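Putative phosphatase (DUF442) (Shewanella putrefaciens CN-32, PDB 3GXH) probably acts as a phosphatase of the tyrosine and dual-specificity phosphatase superfamily, hydrolysing phosphate esters. Local coordinates at residues 33-36 and 37-40; 61-65 and 66-70. One frame throughout, in Å; residues are numbered along the deposited sequence. Where two conformers were deposited one is given.

Contact 1. Residues 33-36 and 37-40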
loop_
_atom_site.group_PDB
_atom_site.type_symbol
_atom_site.label_atom_id
_atom_site.label_comp_id
_atom_site.label_asym_id
_atom_site.label_seq_id
_atom_site.Cartn_x
_atom_site.Cartn_y
_atom_site.Cartn_z
ATOM N N PHE A 33 12.237 3.367 7.553
ATOM C CA PHE A 33 11.076 3.755 8.335
ATOM C C PHE A 33 11.308 5.093 9.022
ATOM O O PHE A 33 10.370 5.879 9.177
ATOM C CB PHE A 33 10.722 2.681 9.353
ATOM C CG PHE A 33 10.091 1.479 8.749
ATOM C CD1 PHE A 33 8.878 1.579 8.090
ATOM C CD2 PHE A 33 10.657 0.210 8.829
ATOM C CE1 PHE A 33 8.252 0.465 7.487
ATOM C CE2 PHE A 33 10.029 -0.885 8.192
ATOM C CZ PHE A 33 8.846 -0.737 7.536
ATOM N N SER A 34 12.528 5.350 9.470
ATOM C CA SER A 34 12.841 6.683 10.014
ATOM C C SER A 34 12.696 7.785 8.970
ATOM O O SER A 34 12.222 8.892 9.270
ATOM C CB SER A 34 14.233 6.679 10.642
ATOM O OG SER A 34 14.186 5.925 11.860
ATOM N N LEU A 35 13.098 7.496 7.736
ATOM C CA LEU A 35 12.963 8.487 6.654
ATOM C C LEU A 35 11.469 8.776 6.408
ATOM O O LEU A 35 11.058 9.912 6.196
ATOM C CB LEU A 35 13.603 7.984 5.349
ATOM C CG LEU A 35 15.108 7.691 5.420
ATOM C CD1 LEU A 35 15.532 7.181 4.054
ATOM C CD2 LEU A 35 15.866 8.965 5.784
ATOM N N LEU A 36 10.650 7.731 6.441
ATOM C CA LEU A 36 9.200 7.889 6.309
ATOM C C LEU A 36 8.640 8.801 7.390
ATOM O O LEU A 36 7.844 9.721 7.088
ATOM C CB LEU A 36 8.493 6.527 6.336
ATOM C CG LEU A 36 8.721 5.764 5.019
ATOM C CD1 LEU A 36 8.526 4.238 5.249
ATOM C CD2 LEU A 36 7.776 6.303 3.868
ATOM N N LYS A 37 9.023 8.584 8.627
ATOM C CA LYS A 37 8.554 9.447 9.703
ATOM C C LYS A 37 8.965 10.902 9.446
ATOM O O LYS A 37 8.180 11.831 9.625
ATOM C CB LYS A 37 9.100 8.995 11.057
ATOM C CG LYS A 37 8.728 9.912 12.266
ATOM C CD LYS A 37 7.238 9.906 12.522
ATOM C CE LYS A 37 6.862 10.858 13.650
ATOM N NZ LYS A 37 5.421 10.668 14.056
ATOM N N GLN A 38 10.221 11.096 9.075
ATOM C CA GLN A 38 10.746 12.440 8.861
ATOM C C GLN A 38 10.039 13.158 7.734
ATOM O O GLN A 38 9.946 14.392 7.755
ATOM C CB GLN A 38 12.253 12.364 8.621
ATOM C CG GLN A 38 13.037 12.043 9.888
ATOM C CD GLN A 38 14.409 11.357 9.696
ATOM O OE1 GLN A 38 14.924 10.735 10.642
ATOM N NE2 GLN A 38 14.999 11.469 8.513
ATOM N N ALA A 39 9.528 12.414 6.756
ATOM C CA ALA A 39 8.746 12.987 5.641
ATOM C C ALA A 39 7.311 13.307 6.023
ATOM O O ALA A 39 6.581 13.889 5.230
ATOM C CB ALA A 39 8.745 12.053 4.438
ATOM N N GLY A 40 6.891 12.887 7.205
ATOM C CA GLY A 40 5.530 13.170 7.656
ATOM C C GLY A 40 4.542 12.016 7.575
ATOM O O GLY A 40 3.344 12.212 7.817
#

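Contact 2. Residues 61-65 and 66-70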
loop_
_atom_site.group_PDB
_atom_site.type_symbol
_atom_site.label_atom_id
_atom_site.label_comp_id
_atom_site.label_asym_id
_atom_site.label_seq_id
_atom_site.Cartn_x
_atom_site.Cartn_y
_atom_site.Cartn_z
ATOM N N LYS A 61 7.228 -3.415 15.384
ATOM C CA LYS A 61 8.195 -2.874 16.275
ATOM C C LYS A 61 8.976 -1.751 15.605
ATOM O O LYS A 61 9.169 -0.668 16.154
ATOM C CB LYS A 61 9.137 -3.966 16.789
ATOM C CG LYS A 61 10.198 -3.469 17.742
ATOM C CD LYS A 61 11.094 -4.632 18.239
ATOM C CE LYS A 61 12.159 -4.146 19.244
ATOM N NZ LYS A 61 13.363 -3.551 18.605
ATOM N N LEU A 62 9.434 -2.005 14.383
ATOM C CA LEU A 62 10.193 -0.989 13.665
ATOM C C LEU A 62 9.353 0.259 13.390
ATOM O O LEU A 62 9.834 1.398 13.512
ATOM C CB LEU A 62 10.746 -1.528 12.351
ATOM C CG LEU A 62 11.560 -2.827 12.420
ATOM C CD1 LEU A 62 12.104 -3.212 10.995
ATOM C CD2 LEU A 62 12.646 -2.723 13.432
ATOM N N VAL A 63 8.097 0.051 13.003
ATOM C CA VAL A 63 7.201 1.156 12.638
ATOM C C VAL A 63 6.888 1.980 13.878
ATOM O O VAL A 63 6.948 3.214 13.869
ATOM C CB VAL A 63 5.936 0.665 11.915
ATOM C CG1 VAL A 63 4.851 1.765 11.824
ATOM C CG2 VAL A 63 6.318 0.090 10.549
ATOM N N THR A 64 6.535 1.328 14.963
ATOM C CA THR A 64 6.124 2.055 16.187
ATOM C C THR A 64 7.340 2.701 16.851
ATOM O O THR A 64 7.235 3.852 17.315
ATOM C CB THR A 64 5.221 1.197 17.103
ATOM O OG1 THR A 64 5.932 0.062 17.504
ATOM C CG2 THR A 64 3.878 0.837 16.384
ATOM N N GLN A 65 8.509 2.063 16.792
ATOM C CA GLN A 65 9.775 2.665 17.248
ATOM C C GLN A 65 10.130 3.936 16.487
ATOM O O GLN A 65 10.731 4.840 17.057
ATOM C CB GLN A 65 10.957 1.694 17.097
ATOM C CG GLN A 65 11.087 0.726 18.252
ATOM C CD GLN A 65 12.243 -0.245 18.088
ATOM O OE1 GLN A 65 12.840 -0.363 17.007
ATOM N NE2 GLN A 65 12.542 -0.977 19.152
ATOM N N ALA A 66 9.791 3.982 15.191
ATOM C CA ALA A 66 10.046 5.137 14.335
ATOM C C ALA A 66 8.972 6.215 14.533
ATOM O O ALA A 66 9.027 7.229 13.857
ATOM C CB ALA A 66 10.110 4.709 12.889
ATOM N N GLY A 67 8.026 6.011 15.445
ATOM C CA GLY A 67 6.993 6.987 15.755
ATOM C C GLY A 67 5.725 7.021 14.922
ATOM O O GLY A 67 5.004 8.023 14.891
HETATM N N MSE A 68 5.426 5.907 14.266
HETATM C CA MSE A 68 4.242 5.801 13.450
HETATM C C MSE A 68 3.287 4.709 13.889
HETATM O O MSE A 68 3.669 3.827 14.670
HETATM C CB MSE A 68 4.648 5.525 11.996
HETATM C CG MSE A 68 5.452 6.631 11.386
HETATM SE SE MSE A 68 6.136 6.328 9.595
HETATM C CE MSE A 68 7.379 4.868 10.057
ATOM N N ASP A 69 2.042 4.791 13.442
ATOM C CA ASP A 69 1.040 3.789 13.749
ATOM C C ASP A 69 1.191 2.654 12.736
ATOM O O ASP A 69 1.612 2.886 11.600
ATOM C CB ASP A 69 -0.376 4.383 13.610
ATOM C CG ASP A 69 -0.703 5.399 14.648
ATOM O OD1 ASP A 69 -0.127 5.367 15.739
ATOM O OD2 ASP A 69 -1.597 6.219 14.341
ATOM N N TYR A 70 0.892 1.427 13.159
ATOM C CA TYR A 70 1.088 0.234 12.374
ATOM C C TYR A 70 -0.220 -0.535 12.215
ATOM O O TYR A 70 -0.895 -0.811 13.201
ATOM C CB TYR A 70 2.126 -0.660 13.073
ATOM C CG TYR A 70 2.419 -1.930 12.322
ATOM C CD1 TYR A 70 3.010 -1.857 11.071
ATOM C CD2 TYR A 70 2.088 -3.183 12.829
ATOM C CE1 TYR A 70 3.307 -2.991 10.338
ATOM C CE2 TYR A 70 2.399 -4.325 12.094
ATOM C CZ TYR A 70 3.042 -4.233 10.875
ATOM O OH TYR A 70 3.323 -5.365 10.108
HETATM O O HOH W 1 4.076 4.938 17.498
#

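Contact 1. Residues 33-36 and 37-40
The flat carboxamide of Gln38 lies back over the preceding turn, one face turned to the helix. Under the middle of that face sits the carbonyl oxygen of Ser34, with Ser34 O 3.3 Å from Gln38 CD. Ser34 CB comes below the oxygen end of the same face, 4.1 Å from Gln38 OE1, while a methyl of Leu35 approaches the nitrogen end obliquely from the same side, below and outward, Leu35 CD2 standing 3.8 Å from Gln38 NE2. The torsions explain the pose: chi1 of -73° sets Gln38 CG beside its own backbone N, back toward the previous turn, and the chain then runs on extended. Ser34 O also takes the Gln38 N-H, at 3.0 Å between Ser34 O and Gln38 N, so one carbonyl is both hydrogen-bonded and covered by the amide. The other i to i+4 bonds follow suit: Phe33 O receives Lys37 N at 3.1 Å, and Leu35 O receives Ala39 N at 3.0 Å. At Gly40, phi turns positive (103°), giving a Schellman motif in which Gly40 N bonds back to Lys37 O at 2.9 Å. Lys37 runs off the helix to the carbonyl oxygen of Gly67, and Leu36 packs on Ile12 and Val41. The chemistry is thus split by side: Phe33 and Leu36 give a buried apolar face, while the amide of Gln38 lies on the exposed side, where its contacts with Ser34 and Leu35 are packing rather than hydrogen bonds.

Contact 2. Residues 61-65 and 66-70
Val63 lies across Tyr70 at about a right angle, Val63 CG1 resting 3.9 Å from Tyr70 CB and Val63 CG2 3.9 Å from Tyr70 CD1. With CG1 anti to the backbone N (chi1 167°), that methyl also reaches the first strand residue, at 3.4 Å between Val63 CG1 and Asp69 O, and packs on the CB of Met68, a selenomethionine in this crystal. Thr64 also crosses Tyr70 at about a right angle, its methyl CG2 4.0 Å from Tyr70 CB, and its OG1 bonds back to Gly60 O within the helix. Between these residues the chain changes from helix 59-65 to strand 69-72, the second half of a beta-alpha-beta unit that starts at strand 43-46. The turn is a Schellman motif with Gly67 at positive phi: Met68 N reaches back to Val63 O at 3.1 Å, a fairly straight bond (159°), and Gly67 N bonds to Thr64 O at 3.0 Å from well above the carbonyl plane. Thr64 CA points its C-H at Met68 O, 3.4 Å away. A water donates to Met68 O and, weakly, to Thr64 O, bridging the last helical turn to the residue just before the strand. Further along, the Tyr70 hydroxyl is hydrogen-bonded to Asn46 ND2.

How the contacts relate
Contacts 1 and 2 are two successive helix ends, their centres about 10 Å apart, each finished by a Schellman glycine before the chain enters or approaches a sheet strand. They touch directly. Lys37 NZ of contact 1 probably hydrogen-bonds to Gly67 O of contact 2 at 2.8 Å, and the ring of Phe33 packs on Val63, with Phe33 CE1 3.6 Å from Val63 CG2. Both mix buried and exposed residues, but differently. Contact 1 covers the last turn of helix 30-38 and its exit, so backbone bonds and a surface amide dominate it; contact 2 joins helix 59-65 to edge strand 69-72, and apolar side chains carry much of it.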